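Local coordinates for De novo designed switch protein caging a hemagglutinin binder (sCageHA267_1S) (Synthetic construct, PDB 7CBC) that cages a hemagglutinin-binding element within a designed six-helix switch, and probably serves as a modular biosensor that exposes the binder when triggered, at residues N115-A118 / A119-F122; A156-R159 / S160-I164; L217-E220 / L221-L225. All coordinates share one frame; numbering follows the deposited sequence.

Interaction 1: N115-A118 / A119-F122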
ATOM      1  N   ASN A 115      -0.015   8.342  -6.276  1.00 27.02           N
ATOM      2  CA  ASN A 115       0.127   7.350  -5.217  1.00 30.90           C
ATOM      3  C   ASN A 115      -1.081   7.357  -4.288  1.00 27.72           C
ATOM      4  O   ASN A 115      -1.569   6.295  -3.893  1.00 27.72           O
ATOM      5  CB  ASN A 115       1.422   7.601  -4.444  1.00 28.53           C
ATOM      6  CG  ASN A 115       2.650   7.396  -5.306  1.00 30.15           C
ATOM      7  OD1 ASN A 115       2.651   6.572  -6.221  1.00 31.58           O
ATOM      8  ND2 ASN A 115       3.698   8.150  -5.029  1.00 27.13           N
ATOM      9  N   LEU A 116      -1.601   8.541  -3.961  1.00 29.12           N
ATOM     10  CA  LEU A 116      -2.759   8.631  -3.073  1.00 30.80           C
ATOM     11  C   LEU A 116      -4.015   8.075  -3.733  1.00 31.49           C
ATOM     12  O   LEU A 116      -4.737   7.272  -3.131  1.00 32.54           O
ATOM     13  CB  LEU A 116      -2.961  10.085  -2.642  1.00 34.10           C
ATOM     14  CG  LEU A 116      -1.822  10.558  -1.745  1.00 32.07           C
ATOM     15  CD1 LEU A 116      -2.010  11.998  -1.297  1.00 32.23           C
ATOM     16  CD2 LEU A 116      -1.718   9.639  -0.552  1.00 29.56           C
ATOM     17  N   ARG A 117      -4.284   8.463  -4.983  1.00 33.65           N
ATOM     18  CA  ARG A 117      -5.426   7.893  -5.696  1.00 36.10           C
ATOM     19  C   ARG A 117      -5.321   6.378  -5.820  1.00 32.63           C
ATOM     20  O   ARG A 117      -6.340   5.674  -5.770  1.00 29.94           O
ATOM     21  CB  ARG A 117      -5.558   8.545  -7.074  1.00 31.96           C
ATOM     22  CG  ARG A 117      -5.967  10.003  -6.968  1.00 33.19           C
ATOM     23  CD  ARG A 117      -5.686  10.813  -8.229  1.00 47.04           C
ATOM     24  NE  ARG A 117      -6.297  12.136  -8.120  1.00 45.09           N
ATOM     25  CZ  ARG A 117      -7.571  12.377  -8.418  1.00 46.59           C
ATOM     26  NH1 ARG A 117      -8.344  11.383  -8.849  1.00 43.78           N
ATOM     27  NH2 ARG A 117      -8.075  13.599  -8.280  1.00 43.78           N
ATOM     28  N   ALA A 118      -4.103   5.857  -5.975  1.00 27.55           N
ATOM     29  CA  ALA A 118      -3.915   4.412  -6.029  1.00 28.56           C
ATOM     30  C   ALA A 118      -4.170   3.775  -4.668  1.00 30.41           C
ATOM     31  O   ALA A 118      -4.767   2.697  -4.583  1.00 26.27           O
ATOM     32  CB  ALA A 118      -2.507   4.089  -6.539  1.00 29.63           C
ATOM     33  N   ALA A 119      -3.742   4.434  -3.587  1.00 27.28           N
ATOM     34  CA  ALA A 119      -4.060   3.941  -2.247  1.00 27.22           C
ATOM     35  C   ALA A 119      -5.568   3.898  -2.006  1.00 28.17           C
ATOM     36  O   ALA A 119      -6.080   2.945  -1.400  1.00 32.53           O
ATOM     37  CB  ALA A 119      -3.369   4.819  -1.205  1.00 23.69           C
ATOM     38  N   LYS A 120      -6.297   4.919  -2.473  1.00 29.10           N
ATOM     39  CA  LYS A 120      -7.760   4.913  -2.383  1.00 31.43           C
ATOM     40  C   LYS A 120      -8.358   3.793  -3.213  1.00 30.36           C
ATOM     41  O   LYS A 120      -9.287   3.107  -2.770  1.00 33.89           O
ATOM     42  CB  LYS A 120      -8.331   6.260  -2.838  1.00 34.28           C
ATOM     43  CG  LYS A 120      -8.463   7.289  -1.740  1.00 39.26           C
ATOM     44  CD  LYS A 120      -9.251   8.558  -2.145  1.00 46.15           C
ATOM     45  CE  LYS A 120      -8.420   9.592  -2.879  1.00 46.72           C
ATOM     46  NZ  LYS A 120      -8.408   9.437  -4.317  1.00 55.43           N
ATOM     47  N   ALA A 121      -7.844   3.597  -4.427  1.00 29.34           N
ATOM     48  CA  ALA A 121      -8.309   2.490  -5.245  1.00 29.33           C
ATOM     49  C   ALA A 121      -8.109   1.160  -4.538  1.00 31.57           C
ATOM     50  O   ALA A 121      -8.976   0.288  -4.601  1.00 32.73           O
ATOM     51  CB  ALA A 121      -7.597   2.501  -6.594  1.00 33.79           C
ATOM     52  N   PHE A 122      -6.978   0.979  -3.847  1.00 29.52           N
ATOM     53  CA  PHE A 122      -6.774  -0.296  -3.165  1.00 28.04           C
ATOM     54  C   PHE A 122      -7.768  -0.480  -2.025  1.00 30.68           C
ATOM     55  O   PHE A 122      -8.323  -1.577  -1.839  1.00 26.77           O
ATOM     56  CB  PHE A 122      -5.349  -0.412  -2.632  1.00 29.40           C
ATOM     57  CG  PHE A 122      -5.171  -1.547  -1.662  1.00 27.28           C
ATOM     58  CD1 PHE A 122      -4.979  -2.842  -2.119  1.00 28.52           C
ATOM     59  CD2 PHE A 122      -5.218  -1.320  -0.289  1.00 26.82           C
ATOM     60  CE1 PHE A 122      -4.843  -3.903  -1.224  1.00 31.87           C
ATOM     61  CE2 PHE A 122      -5.085  -2.371   0.612  1.00 31.36           C
ATOM     62  CZ  PHE A 122      -4.898  -3.665   0.145  1.00 31.73           C
TER
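Lys-120 folds back over the preceding turn because its chain bends twice near the tip, at chi3 (-83°) and chi4 (90°), and this brings NZ beside Arg-117, whose own chain is stretched out as far as NE. The two belong to one turn of helix 99-142 in the designed six-helix bundle, three residues apart on its polar flank, and their chains run alongside each other in the same direction. Lys-120 NZ stops 3.6 Å from Arg-117 CG, so the ammonium meets the aliphatic root of the arginine. The two like charges do not touch: Arg-117 NH1 and Lys-120 NZ remain 4.9 Å apart. A salt bridge from Arg-117 NE to Asp-113 probably eases this proximity, and long, flexible, charged chains suit so exposed a flank.

The inward side is built mostly from small or apolar residues. Ala-118 and Ala-119 let neighbouring helices come close, Ala-118 facing helices 146-190 and 195-239 while Ala-119 lies against Leu-22 of helix 3-46. Leu-116 fills the space toward helices 3-46 and 50-93. Phe-122 carries its ring to Leu-221 and Leu-225 of helix 195-239. Asn-115 is the polar exception in this buried layer, and its amide is satisfied at both ends, OD1 by Gln-211 and ND2 by Gln-112.

Four successive i to i+4 backbone hydrogen bonds hold these two turns, running from Asn-115 to Phe-122. Among them, Lys-120 N reaches Leu-116 O at 2.9 Å with an N-H...O angle of 162°, while the methyl CB of Ala-119 rests 3.4 Å from that same Leu-116 O.

Interaction 2: A156-R159 / S160-I164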
ATOM      1  N   ALA A 156     -19.500 -15.381  -5.863  1.00 38.94           N
ATOM      2  CA  ALA A 156     -18.469 -14.745  -5.045  1.00 38.17           C
ATOM      3  C   ALA A 156     -17.093 -14.861  -5.690  1.00 37.45           C
ATOM      4  O   ALA A 156     -16.298 -13.915  -5.654  1.00 30.96           O
ATOM      5  CB  ALA A 156     -18.450 -15.370  -3.648  1.00 35.71           C
ATOM      6  N   LYS A 157     -16.786 -16.025  -6.263  1.00 36.65           N
ATOM      7  CA  LYS A 157     -15.533 -16.190  -6.985  1.00 36.47           C
ATOM      8  C   LYS A 157     -15.434 -15.200  -8.142  1.00 38.59           C
ATOM      9  O   LYS A 157     -14.427 -14.498  -8.288  1.00 31.90           O
ATOM     10  CB  LYS A 157     -15.417 -17.633  -7.474  1.00 38.48           C
ATOM     11  CG  LYS A 157     -14.299 -17.884  -8.475  1.00 41.45           C
ATOM     12  CD  LYS A 157     -14.250 -19.366  -8.828  1.00 46.10           C
ATOM     13  CE  LYS A 157     -13.064 -19.696  -9.716  1.00 48.05           C
ATOM     14  NZ  LYS A 157     -12.941 -21.169  -9.921  1.00 42.69           N
ATOM     15  N   ARG A 158     -16.490 -15.107  -8.957  1.00 34.02           N
ATOM     16  CA  ARG A 158     -16.446 -14.232 -10.125  1.00 37.03           C
ATOM     17  C   ARG A 158     -16.276 -12.775  -9.714  1.00 38.09           C
ATOM     18  O   ARG A 158     -15.402 -12.072 -10.238  1.00 38.06           O
ATOM     19  CB  ARG A 158     -17.703 -14.408 -10.982  1.00 39.10           C
ATOM     20  CG  ARG A 158     -18.066 -13.186 -11.841  1.00 43.26           C
ATOM     21  CD  ARG A 158     -19.354 -13.388 -12.659  1.00 50.25           C
ATOM     22  NE  ARG A 158     -20.408 -14.060 -11.888  1.00 53.11           N
ATOM     23  CZ  ARG A 158     -21.000 -15.195 -12.252  1.00 52.82           C
ATOM     24  NH1 ARG A 158     -20.661 -15.784 -13.393  1.00 59.19           N
ATOM     25  NH2 ARG A 158     -21.930 -15.741 -11.477  1.00 48.07           N
ATOM     26  N   ARG A 159     -17.100 -12.304  -8.769  1.00 32.59           N
ATOM     27  CA  ARG A 159     -17.046 -10.904  -8.355  1.00 36.77           C
ATOM     28  C   ARG A 159     -15.720 -10.569  -7.687  1.00 37.42           C
ATOM     29  O   ARG A 159     -15.172  -9.488  -7.913  1.00 35.32           O
ATOM     30  CB  ARG A 159     -18.202 -10.575  -7.417  1.00 31.95           C
ATOM     31  CG  ARG A 159     -19.325  -9.801  -8.083  1.00 41.69           C
ATOM     32  CD  ARG A 159     -18.797  -8.496  -8.704  1.00 44.08           C
ATOM     33  NE  ARG A 159     -18.896  -7.344  -7.804  1.00 44.25           N
ATOM     34  CZ  ARG A 159     -18.336  -6.157  -8.041  1.00 43.30           C
ATOM     35  NH1 ARG A 159     -17.630  -5.955  -9.149  1.00 42.07           N
ATOM     36  NH2 ARG A 159     -18.474  -5.167  -7.167  1.00 38.96           N
ATOM     37  N   SER A 160     -15.206 -11.476  -6.850  1.00 33.96           N
ATOM     38  CA  SER A 160     -13.887 -11.306  -6.255  1.00 32.26           C
ATOM     39  C   SER A 160     -12.832 -10.986  -7.308  1.00 38.98           C
ATOM     40  O   SER A 160     -12.068 -10.017  -7.170  1.00 26.60           O
ATOM     41  CB  SER A 160     -13.488 -12.567  -5.495  1.00 32.03           C
ATOM     42  OG  SER A 160     -14.246 -12.709  -4.312  1.00 32.65           O
ATOM     43  N   LYS A 161     -12.770 -11.801  -8.366  1.00 35.16           N
ATOM     44  CA  LYS A 161     -11.723 -11.612  -9.363  1.00 36.31           C
ATOM     45  C   LYS A 161     -11.965 -10.373 -10.214  1.00 38.98           C
ATOM     46  O   LYS A 161     -11.002  -9.710 -10.610  1.00 38.48           O
ATOM     47  CB  LYS A 161     -11.584 -12.849 -10.251  1.00 38.84           C
ATOM     48  CG  LYS A 161     -10.238 -12.859 -10.973  1.00 44.73           C
ATOM     49  CD  LYS A 161      -9.953 -14.168 -11.674  1.00 43.57           C
ATOM     50  CE  LYS A 161      -8.599 -14.112 -12.357  1.00 45.48           C
ATOM     51  NZ  LYS A 161      -8.409 -12.850 -13.153  1.00 43.50           N
ATOM     52  N   GLU A 162     -13.225 -10.042 -10.510  1.00 36.85           N
ATOM     53  CA  GLU A 162     -13.514  -8.753 -11.132  1.00 37.76           C
ATOM     54  C   GLU A 162     -13.043  -7.602 -10.248  1.00 37.85           C
ATOM     55  O   GLU A 162     -12.438  -6.646 -10.740  1.00 34.61           O
ATOM     56  CB  GLU A 162     -15.011  -8.614 -11.429  1.00 41.60           C
ATOM     57  CG  GLU A 162     -15.573  -9.644 -12.426  1.00 46.63           C
ATOM     58  CD  GLU A 162     -17.099  -9.556 -12.604  1.00 50.92           C
ATOM     59  OE1 GLU A 162     -17.724  -8.600 -12.082  1.00 49.45           O
ATOM     60  OE2 GLU A 162     -17.669 -10.442 -13.285  1.00 51.84           O
ATOM     61  N   ILE A 163     -13.302  -7.680  -8.939  1.00 35.63           N
ATOM     62  CA  ILE A 163     -12.877  -6.609  -8.031  1.00 37.16           C
ATOM     63  C   ILE A 163     -11.352  -6.511  -7.987  1.00 34.96           C
ATOM     64  O   ILE A 163     -10.776  -5.420  -8.077  1.00 35.22           O
ATOM     65  CB  ILE A 163     -13.464  -6.835  -6.625  1.00 34.66           C
ATOM     66  CG1 ILE A 163     -14.977  -6.610  -6.615  1.00 33.91           C
ATOM     67  CG2 ILE A 163     -12.772  -5.929  -5.604  1.00 30.13           C
ATOM     68  CD1 ILE A 163     -15.679  -7.219  -5.387  1.00 33.16           C
ATOM     69  N   ILE A 164     -10.675  -7.650  -7.829  1.00 29.60           N
ATOM     70  CA  ILE A 164      -9.221  -7.635  -7.756  1.00 32.76           C
ATOM     71  C   ILE A 164      -8.614  -7.230  -9.093  1.00 37.82           C
ATOM     72  O   ILE A 164      -7.588  -6.531  -9.137  1.00 36.92           O
ATOM     73  CB  ILE A 164      -8.701  -8.998  -7.277  1.00 33.66           C
ATOM     74  CG1 ILE A 164      -8.942  -9.142  -5.775  1.00 29.62           C
ATOM     75  CG2 ILE A 164      -7.205  -9.142  -7.566  1.00 33.67           C
ATOM     76  CD1 ILE A 164      -8.599 -10.491  -5.273  1.00 35.79           C
TER
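Arg-159 lays its guanidinium across Ile-163, one helical turn on, with Ile-163 CG1 3.6 Å above the centre of the flat group. Glu-162 approaches the same guanidinium at its edge, where OE1 forms a long salt bridge of 4.0 Å to Arg-159 NH1. Bends at chi2 (-57°) and chi3 (-93°) turn the arginine chain along the helix to reach both partners. The other carboxylate oxygen, Glu-162 OE2, lies 3.1 Å from Arg-158 CG but 4.7 Å from Arg-158 NE, so these opposite charges do not meet. With an alanine at Arg-159, Glu-162 OE1 would probably lose its charged mate and Ile-163 CG1 the flat group that covers it.

Ser-160 serves the buried side, being small enough to sit against Leu-129, Leu-132 and Leu-233. Its OG donates to Ala-156 O at 2.7 Å, and its backbone N reaches that carbonyl from the opposite face. The same hydroxyl also bonds to Gln-229 of helix 195-239. Farther out, Lys-161 pairs with Asp-165, while Ile-163 packs on Ala-125 and Lys-128 of helix 99-142. Charged residues outside, with apolar ones and a buried serine-glutamine hydrogen bond within, are typical of an amphipathic helix in a designed helical bundle.

Interaction 3: L217-E220 / L221-L225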
ATOM      1  N   LEU A 217       5.011  -0.852  -2.838  1.00 25.13           N
ATOM      2  CA  LEU A 217       4.118  -0.856  -1.681  1.00 29.42           C
ATOM      3  C   LEU A 217       2.711  -1.292  -2.073  1.00 27.33           C
ATOM      4  O   LEU A 217       2.131  -2.183  -1.453  1.00 29.00           O
ATOM      5  CB  LEU A 217       4.083   0.536  -1.043  1.00 30.23           C
ATOM      6  CG  LEU A 217       5.352   1.006  -0.325  1.00 27.79           C
ATOM      7  CD1 LEU A 217       5.117   2.361   0.265  1.00 23.70           C
ATOM      8  CD2 LEU A 217       5.695   0.010   0.782  1.00 34.79           C
ATOM      9  N   LEU A 218       2.163  -0.692  -3.132  1.00 27.57           N
ATOM     10  CA  LEU A 218       0.790  -0.980  -3.522  1.00 29.23           C
ATOM     11  C   LEU A 218       0.666  -2.371  -4.119  1.00 29.89           C
ATOM     12  O   LEU A 218      -0.345  -3.050  -3.909  1.00 25.84           O
ATOM     13  CB  LEU A 218       0.294   0.062  -4.516  1.00 30.77           C
ATOM     14  CG  LEU A 218       0.270   1.478  -3.950  1.00 34.10           C
ATOM     15  CD1 LEU A 218       0.201   2.499  -5.067  1.00 36.46           C
ATOM     16  CD2 LEU A 218      -0.886   1.660  -2.989  1.00 30.61           C
ATOM     17  N   ARG A 219       1.668  -2.801  -4.886  1.00 27.73           N
ATOM     18  CA  ARG A 219       1.650  -4.158  -5.412  1.00 29.23           C
ATOM     19  C   ARG A 219       1.683  -5.178  -4.287  1.00 29.61           C
ATOM     20  O   ARG A 219       0.918  -6.149  -4.304  1.00 28.89           O
ATOM     21  CB  ARG A 219       2.820  -4.382  -6.367  1.00 33.80           C
ATOM     22  CG  ARG A 219       2.664  -3.695  -7.724  1.00 35.52           C
ATOM     23  CD  ARG A 219       3.644  -4.287  -8.733  1.00 42.63           C
ATOM     24  NE  ARG A 219       3.958  -3.358  -9.807  1.00 47.58           N
ATOM     25  CZ  ARG A 219       4.819  -2.355  -9.682  1.00 41.82           C
ATOM     26  NH1 ARG A 219       5.438  -2.150  -8.528  1.00 40.35           N
ATOM     27  NH2 ARG A 219       5.044  -1.547 -10.702  1.00 43.64           N
ATOM     28  N   GLU A 220       2.554  -4.972  -3.295  1.00 25.25           N
ATOM     29  CA  GLU A 220       2.628  -5.895  -2.166  1.00 27.63           C
ATOM     30  C   GLU A 220       1.297  -5.980  -1.431  1.00 30.48           C
ATOM     31  O   GLU A 220       0.878  -7.066  -1.008  1.00 25.82           O
ATOM     32  CB  GLU A 220       3.751  -5.478  -1.215  1.00 32.82           C
ATOM     33  CG  GLU A 220       5.079  -6.187  -1.483  1.00 30.62           C
ATOM     34  CD  GLU A 220       6.301  -5.390  -1.040  1.00 36.86           C
ATOM     35  OE1 GLU A 220       6.156  -4.490  -0.182  1.00 37.36           O
ATOM     36  OE2 GLU A 220       7.419  -5.667  -1.551  1.00 41.06           O
ATOM     37  N   LEU A 221       0.615  -4.849  -1.274  1.00 26.85           N
ATOM     38  CA  LEU A 221      -0.698  -4.864  -0.651  1.00 28.14           C
ATOM     39  C   LEU A 221      -1.701  -5.627  -1.505  1.00 29.27           C
ATOM     40  O   LEU A 221      -2.511  -6.396  -0.983  1.00 26.08           O
ATOM     41  CB  LEU A 221      -1.170  -3.434  -0.422  1.00 28.28           C
ATOM     42  CG  LEU A 221      -0.461  -2.656   0.688  1.00 28.09           C
ATOM     43  CD1 LEU A 221      -0.798  -1.207   0.552  1.00 24.86           C
ATOM     44  CD2 LEU A 221      -0.904  -3.168   2.050  1.00 28.85           C
ATOM     45  N   LEU A 222      -1.670  -5.422  -2.823  1.00 28.34           N
ATOM     46  CA  LEU A 222      -2.654  -6.073  -3.679  1.00 30.11           C
ATOM     47  C   LEU A 222      -2.416  -7.577  -3.757  1.00 33.20           C
ATOM     48  O   LEU A 222      -3.374  -8.361  -3.780  1.00 24.43           O
ATOM     49  CB  LEU A 222      -2.639  -5.465  -5.079  1.00 29.88           C
ATOM     50  CG  LEU A 222      -3.670  -6.155  -5.977  1.00 31.84           C
ATOM     51  CD1 LEU A 222      -5.028  -6.107  -5.324  1.00 31.24           C
ATOM     52  CD2 LEU A 222      -3.742  -5.521  -7.333  1.00 37.71           C
ATOM     53  N   ARG A 223      -1.153  -8.004  -3.804  1.00 30.83           N
ATOM     54  CA  ARG A 223      -0.884  -9.440  -3.810  1.00 33.29           C
ATOM     55  C   ARG A 223      -1.384 -10.097  -2.535  1.00 31.65           C
ATOM     56  O   ARG A 223      -1.947 -11.194  -2.576  1.00 29.74           O
ATOM     57  CB  ARG A 223       0.605  -9.703  -4.002  1.00 30.64           C
ATOM     58  CG  ARG A 223       1.059  -9.439  -5.424  1.00 38.76           C
ATOM     59  CD  ARG A 223       2.437 -10.015  -5.700  1.00 40.54           C
ATOM     60  NE  ARG A 223       3.461  -9.323  -4.934  1.00 44.27           N
ATOM     61  CZ  ARG A 223       4.213  -8.336  -5.413  1.00 41.28           C
ATOM     62  NH1 ARG A 223       4.056  -7.921  -6.663  1.00 44.17           N
ATOM     63  NH2 ARG A 223       5.116  -7.760  -4.633  1.00 37.51           N
ATOM     64  N   ALA A 224      -1.185  -9.445  -1.389  1.00 31.46           N
ATOM     65  CA  ALA A 224      -1.697  -9.990  -0.140  1.00 29.48           C
ATOM     66  C   ALA A 224      -3.216 -10.028  -0.137  1.00 33.19           C
ATOM     67  O   ALA A 224      -3.819 -10.995   0.351  1.00 32.72           O
ATOM     68  CB  ALA A 224      -1.184  -9.165   1.037  1.00 36.91           C
ATOM     69  N   LEU A 225      -3.858  -8.979  -0.661  1.00 28.77           N
ATOM     70  CA  LEU A 225      -5.317  -8.971  -0.714  1.00 26.47           C
ATOM     71  C   LEU A 225      -5.841 -10.120  -1.568  1.00 32.64           C
ATOM     72  O   LEU A 225      -6.775 -10.831  -1.163  1.00 30.59           O
ATOM     73  CB  LEU A 225      -5.814  -7.628  -1.250  1.00 29.00           C
ATOM     74  CG  LEU A 225      -7.326  -7.409  -1.370  1.00 25.52           C
ATOM     75  CD1 LEU A 225      -8.014  -7.607  -0.013  1.00 30.45           C
ATOM     76  CD2 LEU A 225      -7.684  -6.030  -1.989  1.00 22.68           C
TER
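Leu-221 brings its CG up in front of the carbonyl oxygen of Leu-217, four residues earlier, 3.4 Å from Leu-217 O, on the tightly packed side of an amphipathic turn in helix 195-239 of the six-helix bundle. This side is almost wholly leucine, a residue whose flexible, branched tip can fill the irregular spaces between helices. Leu-217 leans on Asn-19 and Ile-20 of helix 3-46. Leu-218 meets Ala-118 and Ile-171, Leu-221 packs on Leu-27 of helix 3-46, and Leu-225 on Leu-129 of helix 99-142. In Leu-222, CG stands anti to the backbone N, which swings the branched tip away from the preceding turn and toward Glu-168 of helix 146-190. Ala-224 is small, and Met-30 of helix 3-46 packs against it.

The polar side is looser and depends on charge. Arg-223, an exposed residue, bends at chi3 (-67°) so that its guanidinium lies back over the turn, with Arg-219 O 4.0 Å above the centre of one face. Its NH2 passes 3.5 Å from Glu-220 CG, meeting methylene and not carboxylate. Glu-220 OE2 is 4.4 Å from Arg-223 NH2, beyond a salt bridge, and the two planar groups are turned 70° against each other. Each has a stronger partner: Arg-223 NH2 pairs with Glu-216, which also takes Arg-219 NH1, and Glu-220 OE1 accepts from the backbone N of Gly-270. Glu-216 thus gathers both arginines, one on each carboxylate oxygen (OE2 to Arg-223, OE1 to Arg-219), and is likely to balance part of their charge.

Beneath this charged cover the backbone remains regular, and Arg-223 N donates to Arg-219 O at 2.8 Å, with an N-H...O angle of 167°.

In the fold
The three contacts come in series along the chain, on successive long helices: interaction 1 on helix 99-142, interaction 2 on helix 146-190 and interaction 3 on helix 195-239. Interactions 1 and 3 lie near the middle of the bundle, their centres about 12 Å apart, and join their two helices directly: Phe-122 CE1 comes within 3.4 Å of Leu-221 O, and Ala-118 CB within 3.5 Å of Leu-218 CD1. Interaction 2 sits farther from the centre of the chain and touches neither, its nearest atoms about 7 Å from interaction 1 and 4 Å from interaction 3. These helices form part of the bundle that probably holds the binder caged.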